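Local coordinates for putative nisin-resistance protein (Streptococcus agalactiae 515, PDB 4Y68) that probably confers resistance to the lantibiotic nisin by recognising and cleaving it, as a lipoprotein peptidase of the S41 family, at residues 121-126 against 139-144; 175-180 against 276-281; 25-30 against 261-266. All coordinates share one frame; numbering follows the deposited sequence.

Contact 1 belongs to the mixed sheet of the S41 peptidase fold, where strand 118-122 meets helix 131-147. Contacts 2 and 3 both involve the antiparallel sheet: strand 267-276 starts just beyond 261-266 of contact 3 and runs into 276-281 of contact 2, so its two ends carry turns that reach different neighbours. Their centres lie about 40 Å apart, on opposite sides of the chain's centre; the centre of contact 1 is about 21 Å from that of contact 2 and about 36 Å from that of contact 3. Along the chain contact 1 closes before contact 2 opens, while contact 3 spans contact 1 and interleaves with contact 2, tying the N-terminal region to the peptidase family region.

Contact 1. Residues 121-126 against 139-144; sequences ITIPSI and GKLQNI
Ile121 meets Leu141 and Ile144 through branched aliphatic carbons alone; none of the touching side chains is flat, so the contact is made by methyl and methylene groups. The two branches of Ile121 part company. CG2, set anti to the backbone N, touches Leu141 CD2 at 3.7 Å, whereas CG1, anti to the carbonyl carbon (chi1 -58°), carries its terminal methyl on to the helix one turn further. There Ile121 CD1 presses against Ile144 CG2 at 3.4 Å, closer than usual for two methyls, and the two side chains run antiparallel alongside each other. Leu141 CD2 also receives Ile123 CG1, at a looser 4.3 Å, and thus bridges two strand-side residues spaced two apart. All four side chains are buried. Tyr111 of strand 110-113 touches both Ile121 and Ile144, and Tyr137 of the same helix packs on Ile123. Backbone hydrogen bonds tie Ile121 to Ile154 and Asp156, so the strand is fixed to its parallel neighbour while its side chains take up the helix. Strand 118-122, helix 131-147 and strand 152-156 together form a beta-alpha-beta crossover unit, here within the peptidase S41 region.

Contact 2. Residues 175-180 against 276-281; sequences ILPNDT and SDRQGY
Between Ser276 and Tyr281 the chain sends one long side chain, Arg278, across to Pro177 and Thr180. Ser276, on strand 267-276, pairs through its backbone with His183. Asp277 then opens the turn: its OD1 accepts Tyr281 N at 3.0 Å, approached from above the carboxylate plane, and takes a weak bond from Gln279 N, while OD2 is bonded to Tyr283 OH. Arg278 follows, with its chain bent at chi3 (-55°), which swings the guanidinium round the carbonyl of Thr180. Arg278 NH1 donates to Thr180 O at 2.9 Å, with an N-H...O angle of 157°, the oxygen sitting at the edge of the guanidinium and the donor in the carbonyl plane. Pro177 CG lies over one guanidinium face, 3.9 Å from Arg278 NH1. Nearer its backbone, the Arg278 side chain passes Thr180, CG to CG2 at 4.0 Å. NH2 is spent on the carbonyls of Ser236 and Lys238, so three backbone oxygens grip the group and fix its rotation. Thr180 is itself tethered, its N bonded to Asp179 OD1. Beyond Gln279, Gly280 takes up backbone angles that favour glycine. Gly280 N bonds back to Asp277 O, closing a type I turn, and Asp277 N to Tyr281 O completes the G1-bulge, three-residue loop of a beta hairpin linking strands 267-276 and 282-283.

Contact 3. Residues 25-30 against 261-266; sequences IYLLPP and MLYDGA
Tyr263 lays its ring against Pro29 and Pro30, and its hydroxyl lies beside Leu27 and is linked to Leu28 N through a water. Pro30 CD stands over the centre of one ring face, 3.5 Å from the centroid and 11° off the normal, a CH-pi contact. Pro29 comes in obliquely: its CB is 3.5 Å from Tyr263 CE1, and its CG is 3.6 Å from Tyr263 OH. At the hydroxyl end, Leu27 CD2 approaches Tyr263 OH at 3.7 Å. The water lies at the ring edge, in its plane, hydrogen-bonded to Tyr263 OH at 2.9 Å; it also accepts a weak bond from Leu28 N, linking phenol to backbone.

Tyr263 is carried by a tight turn. Leu262 to Gly265 form a type I beta turn, and the Leu262 N to Ala266 O bond completes the G1-bulge loop of a beta hairpin between strands 256-261 and 267-276. Gly265 has backbone angles that favour glycine. With CG swung anti to the backbone N (chi1 -161°), the Tyr263 side chain projects from this loop toward the incoming segment.

Further out, Asp264 forms a salt bridge with Arg76 and a hydrogen bond with Tyr35 OH, fastening the hairpin tip to helices 72-87 and 32-46. The other partner is tied in the same region, for Pro30 O receives Tyr72 OH and Tyr72 also packs on Pro29. A bound MES molecule, probably from the crystallisation liquor, comes within about 4 Å of the Pro29 side chain.

Contact 1. Residues 121-126 against 139-144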
ATOM      1  N   ILE A 121      10.439  11.342  11.989  1.00 25.77           N
ATOM      2  CA  ILE A 121       9.125  10.719  12.115  1.00 25.53           C
ATOM      3  C   ILE A 121       9.125   9.276  11.585  1.00 26.79           C
ATOM      4  O   ILE A 121       9.493   9.006  10.448  1.00 25.17           O
ATOM      5  CB  ILE A 121       8.051  11.554  11.411  1.00 22.42           C
ATOM      6  CG1 ILE A 121       8.021  12.967  12.003  1.00 24.76           C
ATOM      7  CG2 ILE A 121       6.674  10.958  11.638  1.00 27.04           C
ATOM      8  CD1 ILE A 121       7.033  13.899  11.320  1.00 24.16           C
ATOM      9  N   THR A 122       8.747   8.356  12.460  1.00 24.86           N
ATOM     10  CA  THR A 122       8.585   6.949  12.138  1.00 25.39           C
ATOM     11  C   THR A 122       7.166   6.699  11.647  1.00 25.07           C
ATOM     12  O   THR A 122       6.198   7.035  12.325  1.00 28.09           O
ATOM     13  CB  THR A 122       8.892   6.084  13.362  1.00 28.12           C
ATOM     14  OG1 THR A 122      10.226   6.364  13.794  1.00 27.58           O
ATOM     15  CG2 THR A 122       8.765   4.601  13.058  1.00 22.13           C
ATOM     16  N   ILE A 123       7.052   6.132  10.453  1.00 25.71           N
ATOM     17  CA  ILE A 123       5.764   5.940   9.799  1.00 24.42           C
ATOM     18  C   ILE A 123       5.539   4.455   9.519  1.00 23.60           C
ATOM     19  O   ILE A 123       6.004   3.947   8.511  1.00 25.17           O
ATOM     20  CB  ILE A 123       5.708   6.755   8.488  1.00 28.87           C
ATOM     21  CG1 ILE A 123       5.811   8.257   8.801  1.00 27.12           C
ATOM     22  CG2 ILE A 123       4.471   6.402   7.670  1.00 23.38           C
ATOM     23  CD1 ILE A 123       6.409   9.054   7.689  1.00 24.17           C
ATOM     24  N   PRO A 124       4.838   3.747  10.425  1.00 22.52           N
ATOM     25  CA  PRO A 124       4.807   2.279  10.375  1.00 22.12           C
ATOM     26  C   PRO A 124       3.620   1.687   9.634  1.00 23.09           C
ATOM     27  O   PRO A 124       2.649   2.395   9.352  1.00 21.79           O
ATOM     28  CB  PRO A 124       4.714   1.898  11.853  1.00 22.19           C
ATOM     29  CG  PRO A 124       3.827   2.970  12.402  1.00 23.67           C
ATOM     30  CD  PRO A 124       4.225   4.250  11.666  1.00 22.03           C
ATOM     31  N   SER A 125       3.704   0.390   9.358  1.00 21.62           N
ATOM     32  CA  SER A 125       2.571  -0.408   8.864  1.00 22.34           C
ATOM     33  C   SER A 125       1.319  -0.266   9.707  1.00 23.77           C
ATOM     34  O   SER A 125       1.373  -0.360  10.924  1.00 28.26           O
ATOM     35  CB  SER A 125       2.925  -1.898   8.827  1.00 23.38           C
ATOM     36  OG  SER A 125       4.251  -2.122   8.380  1.00 32.43           O
ATOM     37  N   ILE A 126       0.188  -0.067   9.049  1.00 22.07           N
ATOM     38  CA  ILE A 126      -1.118  -0.186   9.682  1.00 21.88           C
ATOM     39  C   ILE A 126      -2.094  -0.739   8.660  1.00 25.25           C
ATOM     40  O   ILE A 126      -2.181  -0.229   7.536  1.00 20.42           O
ATOM     41  CB  ILE A 126      -1.654   1.151  10.201  1.00 19.50           C
ATOM     42  CG1 ILE A 126      -3.115   0.995  10.634  1.00 20.02           C
ATOM     43  CG2 ILE A 126      -1.520   2.238   9.135  1.00 19.80           C
ATOM     44  CD1 ILE A 126      -3.681   2.232  11.323  1.00 22.39           C
ATOM     45  N   GLY A 139      -4.150  11.366  12.704  1.00 28.72           N
ATOM     46  CA  GLY A 139      -4.196  12.501  13.627  1.00 26.42           C
ATOM     47  C   GLY A 139      -2.865  12.751  14.309  1.00 27.45           C
ATOM     48  O   GLY A 139      -2.397  13.887  14.429  1.00 32.42           O
ATOM     49  N   LYS A 140      -2.238  11.667  14.744  1.00 31.99           N
ATOM     50  CA  LYS A 140      -0.906  11.730  15.326  1.00 30.84           C
ATOM     51  C   LYS A 140       0.088  12.387  14.353  1.00 28.22           C
ATOM     52  O   LYS A 140       0.928  13.191  14.755  1.00 35.44           O
ATOM     53  CB  LYS A 140      -0.453  10.315  15.708  1.00 35.28           C
ATOM     54  CG  LYS A 140       0.064  10.140  17.124  1.00 38.10           C
ATOM     55  CD  LYS A 140       1.589  10.148  17.144  1.00 39.47           C
ATOM     56  CE  LYS A 140       2.150   9.733  18.513  1.00 43.71           C
ATOM     57  NZ  LYS A 140       1.966   8.272  18.846  1.00 39.45           N
ATOM     58  N   LEU A 141      -0.002  12.049  13.070  1.00 26.63           N
ATOM     59  CA  LEU A 141       0.902  12.615  12.083  1.00 22.88           C
ATOM     60  C   LEU A 141       0.589  14.090  11.865  1.00 27.09           C
ATOM     61  O   LEU A 141       1.475  14.945  11.917  1.00 28.24           O
ATOM     62  CB  LEU A 141       0.810  11.854  10.758  1.00 25.97           C
ATOM     63  CG  LEU A 141       1.701  10.620  10.687  1.00 30.84           C
ATOM     64  CD1 LEU A 141       1.341   9.746   9.511  1.00 26.70           C
ATOM     65  CD2 LEU A 141       3.152  11.054  10.592  1.00 26.33           C
ATOM     66  N   GLN A 142      -0.682  14.368  11.606  1.00 26.25           N
ATOM     67  CA  GLN A 142      -1.168  15.725  11.449  1.00 26.67           C
ATOM     68  C   GLN A 142      -0.667  16.618  12.601  1.00 30.95           C
ATOM     69  O   GLN A 142      -0.092  17.676  12.362  1.00 36.65           O
ATOM     70  CB  GLN A 142      -2.691  15.710  11.378  1.00 27.48           C
ATOM     71  CG  GLN A 142      -3.355  17.062  11.305  1.00 32.98           C
ATOM     72  CD  GLN A 142      -3.508  17.566   9.898  1.00 40.02           C
ATOM     73  OE1 GLN A 142      -2.557  17.564   9.104  1.00 45.24           O
ATOM     74  NE2 GLN A 142      -4.711  18.002   9.568  1.00 40.54           N
ATOM     75  N   ASN A 143      -0.844  16.179  13.845  1.00 32.45           N
ATOM     76  CA  ASN A 143      -0.417  17.003  14.972  1.00 34.12           C
ATOM     77  C   ASN A 143       1.058  17.314  14.922  1.00 35.26           C
ATOM     78  O   ASN A 143       1.462  18.456  15.129  1.00 39.68           O
ATOM     79  CB  ASN A 143      -0.728  16.355  16.311  1.00 32.83           C
ATOM     80  CG  ASN A 143      -0.130  17.145  17.474  1.00 47.78           C
ATOM     81  OD1 ASN A 143       1.045  16.980  17.819  1.00 43.64           O
ATOM     82  ND2 ASN A 143      -0.927  18.039  18.056  1.00 49.26           N
ATOM     83  N   ILE A 144       1.862  16.299  14.640  1.00 34.21           N
ATOM     84  CA  ILE A 144       3.304  16.488  14.574  1.00 34.35           C
ATOM     85  C   ILE A 144       3.674  17.512  13.531  1.00 36.24           C
ATOM     86  O   ILE A 144       4.470  18.401  13.799  1.00 34.54           O
ATOM     87  CB  ILE A 144       4.046  15.184  14.261  1.00 29.77           C
ATOM     88  CG1 ILE A 144       3.945  14.228  15.461  1.00 32.00           C
ATOM     89  CG2 ILE A 144       5.507  15.498  13.877  1.00 28.85           C
ATOM     90  CD1 ILE A 144       4.508  12.845  15.193  1.00 29.28           C
TER

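Contact 2. Residues 175-180 against 276-281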
ATOM      1  N   ILE A 175       1.989  17.890   3.844  1.00 24.30           N
ATOM      2  CA  ILE A 175       3.228  18.023   3.069  1.00 24.49           C
ATOM      3  C   ILE A 175       3.137  17.401   1.676  1.00 27.04           C
ATOM      4  O   ILE A 175       4.154  17.211   1.003  1.00 25.47           O
ATOM      5  CB  ILE A 175       4.467  17.411   3.791  1.00 25.08           C
ATOM      6  CG1 ILE A 175       4.175  16.012   4.320  1.00 24.00           C
ATOM      7  CG2 ILE A 175       4.948  18.319   4.945  1.00 23.70           C
ATOM      8  CD1 ILE A 175       5.354  15.380   5.018  1.00 19.79           C
ATOM      9  N   LEU A 176       1.925  17.122   1.223  1.00 22.13           N
ATOM     10  CA  LEU A 176       1.737  16.590  -0.130  1.00 27.25           C
ATOM     11  C   LEU A 176       0.876  17.527  -0.998  1.00 24.91           C
ATOM     12  O   LEU A 176       0.070  18.294  -0.498  1.00 25.23           O
ATOM     13  CB  LEU A 176       1.101  15.193  -0.081  1.00 23.02           C
ATOM     14  CG  LEU A 176       1.972  13.982   0.302  1.00 22.14           C
ATOM     15  CD1 LEU A 176       1.088  12.787   0.651  1.00 19.25           C
ATOM     16  CD2 LEU A 176       2.937  13.622  -0.793  1.00 18.35           C
ATOM     17  N   PRO A 177       1.038  17.441  -2.315  1.00 25.21           N
ATOM     18  CA  PRO A 177       0.297  18.279  -3.259  1.00 24.41           C
ATOM     19  C   PRO A 177      -1.183  17.969  -3.211  1.00 27.60           C
ATOM     20  O   PRO A 177      -1.528  16.804  -2.993  1.00 25.29           O
ATOM     21  CB  PRO A 177       0.880  17.878  -4.628  1.00 24.36           C
ATOM     22  CG  PRO A 177       2.150  17.226  -4.325  1.00 28.04           C
ATOM     23  CD  PRO A 177       1.993  16.560  -3.001  1.00 25.58           C
ATOM     24  N   ASN A 178      -2.039  18.969  -3.411  1.00 24.33           N
ATOM     25  CA  ASN A 178      -3.449  18.691  -3.682  1.00 26.95           C
ATOM     26  C   ASN A 178      -3.613  18.431  -5.172  1.00 27.51           C
ATOM     27  O   ASN A 178      -4.201  19.224  -5.890  1.00 28.51           O
ATOM     28  CB  ASN A 178      -4.340  19.847  -3.235  1.00 26.55           C
ATOM     29  CG  ASN A 178      -5.810  19.533  -3.384  1.00 30.85           C
ATOM     30  OD1 ASN A 178      -6.229  18.384  -3.283  1.00 31.45           O
ATOM     31  ND2 ASN A 178      -6.602  20.556  -3.639  1.00 38.28           N
ATOM     32  N   ASP A 179      -3.056  17.323  -5.632  1.00 28.13           N
ATOM     33  CA  ASP A 179      -2.929  17.038  -7.060  1.00 25.54           C
ATOM     34  C   ASP A 179      -2.653  15.544  -7.222  1.00 25.87           C
ATOM     35  O   ASP A 179      -2.778  14.770  -6.275  1.00 24.28           O
ATOM     36  CB  ASP A 179      -1.775  17.863  -7.672  1.00 28.93           C
ATOM     37  CG  ASP A 179      -1.935  18.122  -9.176  1.00 33.84           C
ATOM     38  OD1 ASP A 179      -2.508  17.285  -9.907  1.00 33.69           O
ATOM     39  OD2 ASP A 179      -1.478  19.191  -9.631  1.00 38.99           O
ATOM     40  N   THR A 180      -2.211  15.166  -8.410  1.00 22.01           N
ATOM     41  CA  THR A 180      -1.871  13.796  -8.717  1.00 26.33           C
ATOM     42  C   THR A 180      -0.809  13.251  -7.761  1.00 22.90           C
ATOM     43  O   THR A 180       0.193  13.888  -7.508  1.00 22.14           O
ATOM     44  CB  THR A 180      -1.382  13.688 -10.168  1.00 27.71           C
ATOM     45  OG1 THR A 180      -2.506  13.814 -11.056  1.00 25.03           O
ATOM     46  CG2 THR A 180      -0.695  12.365 -10.400  1.00 22.54           C
ATOM     47  N   SER A 276       2.738   4.283 -12.343  1.00 21.05           N
ATOM     48  CA  SER A 276       3.770   5.244 -12.729  1.00 19.75           C
ATOM     49  C   SER A 276       3.714   6.461 -11.829  1.00 17.92           C
ATOM     50  O   SER A 276       2.655   6.827 -11.366  1.00 20.71           O
ATOM     51  CB  SER A 276       3.616   5.642 -14.194  1.00 21.78           C
ATOM     52  OG  SER A 276       2.306   6.097 -14.411  1.00 27.75           O
ATOM     53  N   ASP A 277       4.860   7.074 -11.570  1.00 21.80           N
ATOM     54  CA  ASP A 277       4.915   8.249 -10.714  1.00 23.29           C
ATOM     55  C   ASP A 277       4.665   9.523 -11.541  1.00 25.52           C
ATOM     56  O   ASP A 277       4.440   9.438 -12.759  1.00 27.43           O
ATOM     57  CB  ASP A 277       6.257   8.309  -9.950  1.00 21.39           C
ATOM     58  CG  ASP A 277       7.469   8.408 -10.866  1.00 25.67           C
ATOM     59  OD1 ASP A 277       7.375   8.973 -11.968  1.00 24.46           O
ATOM     60  OD2 ASP A 277       8.541   7.912 -10.472  1.00 31.75           O
ATOM     61  N   ARG A 278       4.658  10.680 -10.876  1.00 24.24           N
ATOM     62  CA  ARG A 278       4.396  11.975 -11.530  1.00 27.00           C
ATOM     63  C   ARG A 278       5.386  12.253 -12.667  1.00 32.47           C
ATOM     64  O   ARG A 278       5.064  12.957 -13.618  1.00 30.06           O
ATOM     65  CB  ARG A 278       4.456  13.136 -10.510  1.00 24.73           C
ATOM     66  CG  ARG A 278       3.120  13.460  -9.851  1.00 32.36           C
ATOM     67  CD  ARG A 278       3.196  14.693  -8.900  1.00 31.28           C
ATOM     68  NE  ARG A 278       4.237  14.449  -7.928  1.00 23.90           N
ATOM     69  CZ  ARG A 278       4.030  14.039  -6.682  1.00 24.18           C
ATOM     70  NH1 ARG A 278       2.797  13.895  -6.195  1.00 19.75           N
ATOM     71  NH2 ARG A 278       5.085  13.795  -5.909  1.00 27.05           N
ATOM     72  N   GLN A 279       6.587  11.694 -12.552  1.00 27.74           N
ATOM     73  CA  GLN A 279       7.682  11.991 -13.463  1.00 30.16           C
ATOM     74  C   GLN A 279       7.616  11.118 -14.705  1.00 31.51           C
ATOM     75  O   GLN A 279       8.332  11.344 -15.675  1.00 32.41           O
ATOM     76  CB  GLN A 279       9.028  11.815 -12.752  1.00 30.99           C
ATOM     77  CG  GLN A 279       9.163  12.679 -11.516  1.00 27.61           C
ATOM     78  CD  GLN A 279      10.541  12.601 -10.886  1.00 36.18           C
ATOM     79  OE1 GLN A 279      10.889  11.605 -10.249  1.00 39.12           O
ATOM     80  NE2 GLN A 279      11.335  13.654 -11.056  1.00 28.97           N
ATOM     81  N   GLY A 280       6.720  10.143 -14.682  1.00 29.38           N
ATOM     82  CA  GLY A 280       6.506   9.275 -15.821  1.00 30.95           C
ATOM     83  C   GLY A 280       7.189   7.921 -15.729  1.00 28.97           C
ATOM     84  O   GLY A 280       7.055   7.110 -16.641  1.00 28.62           O
ATOM     85  N   TYR A 281       7.931   7.673 -14.651  1.00 28.30           N
ATOM     86  CA  TYR A 281       8.621   6.387 -14.483  1.00 29.32           C
ATOM     87  C   TYR A 281       7.654   5.243 -14.210  1.00 25.68           C
ATOM     88  O   TYR A 281       6.730   5.394 -13.419  1.00 26.07           O
ATOM     89  CB  TYR A 281       9.634   6.451 -13.347  1.00 28.27           C
ATOM     90  CG  TYR A 281      10.809   7.335 -13.632  1.00 37.40           C
ATOM     91  CD1 TYR A 281      11.899   6.861 -14.345  1.00 41.69           C
ATOM     92  CD2 TYR A 281      10.844   8.651 -13.172  1.00 36.80           C
ATOM     93  CE1 TYR A 281      12.993   7.679 -14.603  1.00 42.30           C
ATOM     94  CE2 TYR A 281      11.927   9.467 -13.423  1.00 37.83           C
ATOM     95  CZ  TYR A 281      12.998   8.976 -14.137  1.00 39.66           C
ATOM     96  OH  TYR A 281      14.077   9.787 -14.389  1.00 50.75           O
TER

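Contact 3. Residues 25-30 against 261-266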
ATOM      1  N   ILE A  25     -33.575 -15.271   8.475  1.00 26.03           N
ATOM      2  CA  ILE A  25     -32.353 -15.383   7.711  1.00 27.69           C
ATOM      3  C   ILE A  25     -32.423 -16.559   6.756  1.00 29.07           C
ATOM      4  O   ILE A  25     -32.751 -17.687   7.161  1.00 25.06           O
ATOM      5  CB  ILE A  25     -31.134 -15.589   8.617  1.00 31.72           C
ATOM      6  CG1 ILE A  25     -30.971 -14.429   9.611  1.00 31.84           C
ATOM      7  CG2 ILE A  25     -29.872 -15.784   7.765  1.00 24.87           C
ATOM      8  CD1 ILE A  25     -30.334 -13.212   9.000  1.00 29.44           C
ATOM      9  N   TYR A  26     -32.108 -16.294   5.489  1.00 28.79           N
ATOM     10  CA  TYR A  26     -31.895 -17.352   4.505  1.00 23.96           C
ATOM     11  C   TYR A  26     -30.451 -17.308   4.026  1.00 25.20           C
ATOM     12  O   TYR A  26     -29.981 -16.265   3.531  1.00 25.65           O
ATOM     13  CB  TYR A  26     -32.849 -17.202   3.320  1.00 28.48           C
ATOM     14  CG  TYR A  26     -32.630 -18.197   2.191  1.00 27.96           C
ATOM     15  CD1 TYR A  26     -31.656 -17.973   1.215  1.00 26.70           C
ATOM     16  CD2 TYR A  26     -33.405 -19.352   2.092  1.00 25.09           C
ATOM     17  CE1 TYR A  26     -31.461 -18.880   0.175  1.00 25.38           C
ATOM     18  CE2 TYR A  26     -33.219 -20.259   1.059  1.00 25.34           C
ATOM     19  CZ  TYR A  26     -32.250 -20.019   0.106  1.00 27.15           C
ATOM     20  OH  TYR A  26     -32.062 -20.924  -0.921  1.00 27.14           O
ATOM     21  N   LEU A  27     -29.756 -18.435   4.167  1.00 23.48           N
ATOM     22  CA  LEU A  27     -28.380 -18.579   3.690  1.00 23.04           C
ATOM     23  C   LEU A  27     -28.227 -19.916   3.025  1.00 28.13           C
ATOM     24  O   LEU A  27     -28.629 -20.950   3.561  1.00 28.37           O
ATOM     25  CB  LEU A  27     -27.359 -18.466   4.824  1.00 23.64           C
ATOM     26  CG  LEU A  27     -27.280 -17.161   5.609  1.00 25.57           C
ATOM     27  CD1 LEU A  27     -26.511 -17.388   6.920  1.00 25.28           C
ATOM     28  CD2 LEU A  27     -26.608 -16.121   4.760  1.00 22.02           C
ATOM     29  N   LEU A  28     -27.659 -19.897   1.837  1.00 27.78           N
ATOM     30  CA  LEU A  28     -27.291 -21.128   1.178  1.00 24.52           C
ATOM     31  C   LEU A  28     -25.892 -20.892   0.637  1.00 27.65           C
ATOM     32  O   LEU A  28     -25.711 -20.495  -0.513  1.00 26.63           O
ATOM     33  CB  LEU A  28     -28.293 -21.502   0.084  1.00 25.14           C
ATOM     34  CG  LEU A  28     -27.976 -22.811  -0.644  1.00 30.18           C
ATOM     35  CD1 LEU A  28     -27.601 -23.892   0.366  1.00 31.64           C
ATOM     36  CD2 LEU A  28     -29.137 -23.287  -1.518  1.00 30.92           C
ATOM     37  N   PRO A  29     -24.893 -21.074   1.506  1.00 27.59           N
ATOM     38  CA  PRO A  29     -23.496 -20.810   1.165  1.00 27.18           C
ATOM     39  C   PRO A  29     -23.052 -21.616  -0.052  1.00 26.25           C
ATOM     40  O   PRO A  29     -23.597 -22.677  -0.321  1.00 26.69           O
ATOM     41  CB  PRO A  29     -22.738 -21.235   2.425  1.00 25.09           C
ATOM     42  CG  PRO A  29     -23.743 -21.102   3.531  1.00 29.32           C
ATOM     43  CD  PRO A  29     -25.065 -21.465   2.915  1.00 25.62           C
ATOM     44  N   PRO A  30     -22.083 -21.094  -0.795  1.00 25.27           N
ATOM     45  CA  PRO A  30     -21.565 -21.840  -1.945  1.00 26.80           C
ATOM     46  C   PRO A  30     -20.874 -23.121  -1.489  1.00 29.08           C
ATOM     47  O   PRO A  30     -20.392 -23.204  -0.356  1.00 24.93           O
ATOM     48  CB  PRO A  30     -20.566 -20.865  -2.583  1.00 29.72           C
ATOM     49  CG  PRO A  30     -20.153 -19.910  -1.434  1.00 27.76           C
ATOM     50  CD  PRO A  30     -21.410 -19.792  -0.599  1.00 27.20           C
ATOM     51  N   MET A 261     -13.804  -9.280  -0.667  1.00 26.81           N
ATOM     52  CA  MET A 261     -14.216 -10.011   0.532  1.00 27.21           C
ATOM     53  C   MET A 261     -14.982 -11.245   0.113  1.00 25.48           C
ATOM     54  O   MET A 261     -16.016 -11.144  -0.546  1.00 26.73           O
ATOM     55  CB  MET A 261     -15.079  -9.154   1.456  1.00 28.06           C
ATOM     56  CG  MET A 261     -14.522  -7.753   1.698  1.00 35.32           C
ATOM     57  SD  MET A 261     -12.857  -7.723   2.390  1.00 42.02           S
ATOM     58  CE  MET A 261     -12.358  -6.051   1.980  1.00 31.44           C
ATOM     59  N   LEU A 262     -14.475 -12.403   0.496  1.00 26.20           N
ATOM     60  CA  LEU A 262     -15.088 -13.664   0.091  1.00 28.04           C
ATOM     61  C   LEU A 262     -16.161 -14.099   1.088  1.00 29.87           C
ATOM     62  O   LEU A 262     -16.305 -13.511   2.162  1.00 24.66           O
ATOM     63  CB  LEU A 262     -14.008 -14.731  -0.057  1.00 24.40           C
ATOM     64  CG  LEU A 262     -12.907 -14.288  -1.018  1.00 25.77           C
ATOM     65  CD1 LEU A 262     -11.783 -15.306  -1.055  1.00 24.31           C
ATOM     66  CD2 LEU A 262     -13.504 -14.066  -2.411  1.00 18.53           C
ATOM     67  N   TYR A 263     -16.889 -15.158   0.743  1.00 31.07           N
ATOM     68  CA  TYR A 263     -18.069 -15.528   1.506  1.00 28.23           C
ATOM     69  C   TYR A 263     -17.840 -15.718   3.018  1.00 32.12           C
ATOM     70  O   TYR A 263     -18.683 -15.335   3.815  1.00 29.36           O
ATOM     71  CB  TYR A 263     -18.681 -16.787   0.919  1.00 27.21           C
ATOM     72  CG  TYR A 263     -20.123 -16.992   1.331  1.00 27.74           C
ATOM     73  CD1 TYR A 263     -20.435 -17.675   2.503  1.00 27.40           C
ATOM     74  CD2 TYR A 263     -21.170 -16.499   0.557  1.00 23.43           C
ATOM     75  CE1 TYR A 263     -21.746 -17.884   2.891  1.00 28.58           C
ATOM     76  CE2 TYR A 263     -22.496 -16.705   0.940  1.00 28.81           C
ATOM     77  CZ  TYR A 263     -22.772 -17.397   2.117  1.00 26.85           C
ATOM     78  OH  TYR A 263     -24.067 -17.607   2.537  1.00 31.14           O
ATOM     79  N   ASP A 264     -16.699 -16.269   3.419  1.00 28.53           N
ATOM     80  CA  ASP A 264     -16.494 -16.597   4.828  1.00 26.85           C
ATOM     81  C   ASP A 264     -15.573 -15.615   5.551  1.00 30.93           C
ATOM     82  O   ASP A 264     -15.033 -15.946   6.613  1.00 29.82           O
ATOM     83  CB  ASP A 264     -15.920 -18.012   4.952  1.00 28.50           C
ATOM     84  CG  ASP A 264     -14.590 -18.152   4.236  1.00 32.52           C
ATOM     85  OD1 ASP A 264     -14.342 -17.365   3.289  1.00 26.41           O
ATOM     86  OD2 ASP A 264     -13.786 -19.028   4.626  1.00 32.13           O
ATOM     87  N   GLY A 265     -15.376 -14.426   4.977  1.00 27.36           N
ATOM     88  CA  GLY A 265     -14.501 -13.440   5.590  1.00 28.23           C
ATOM     89  C   GLY A 265     -13.042 -13.519   5.145  1.00 32.26           C
ATOM     90  O   GLY A 265     -12.193 -12.723   5.564  1.00 33.65           O
ATOM     91  N   ALA A 266     -12.734 -14.477   4.285  1.00 29.56           N
ATOM     92  CA  ALA A 266     -11.412 -14.485   3.684  1.00 30.92           C
ATOM     93  C   ALA A 266     -11.337 -13.340   2.666  1.00 22.46           C
ATOM     94  O   ALA A 266     -12.364 -12.888   2.174  1.00 23.46           O
ATOM     95  CB  ALA A 266     -11.125 -15.827   3.044  1.00 24.49           C
TER
HETATM   96  O   HOH W   1     -26.275 -17.079   0.799  1.00 24.66           O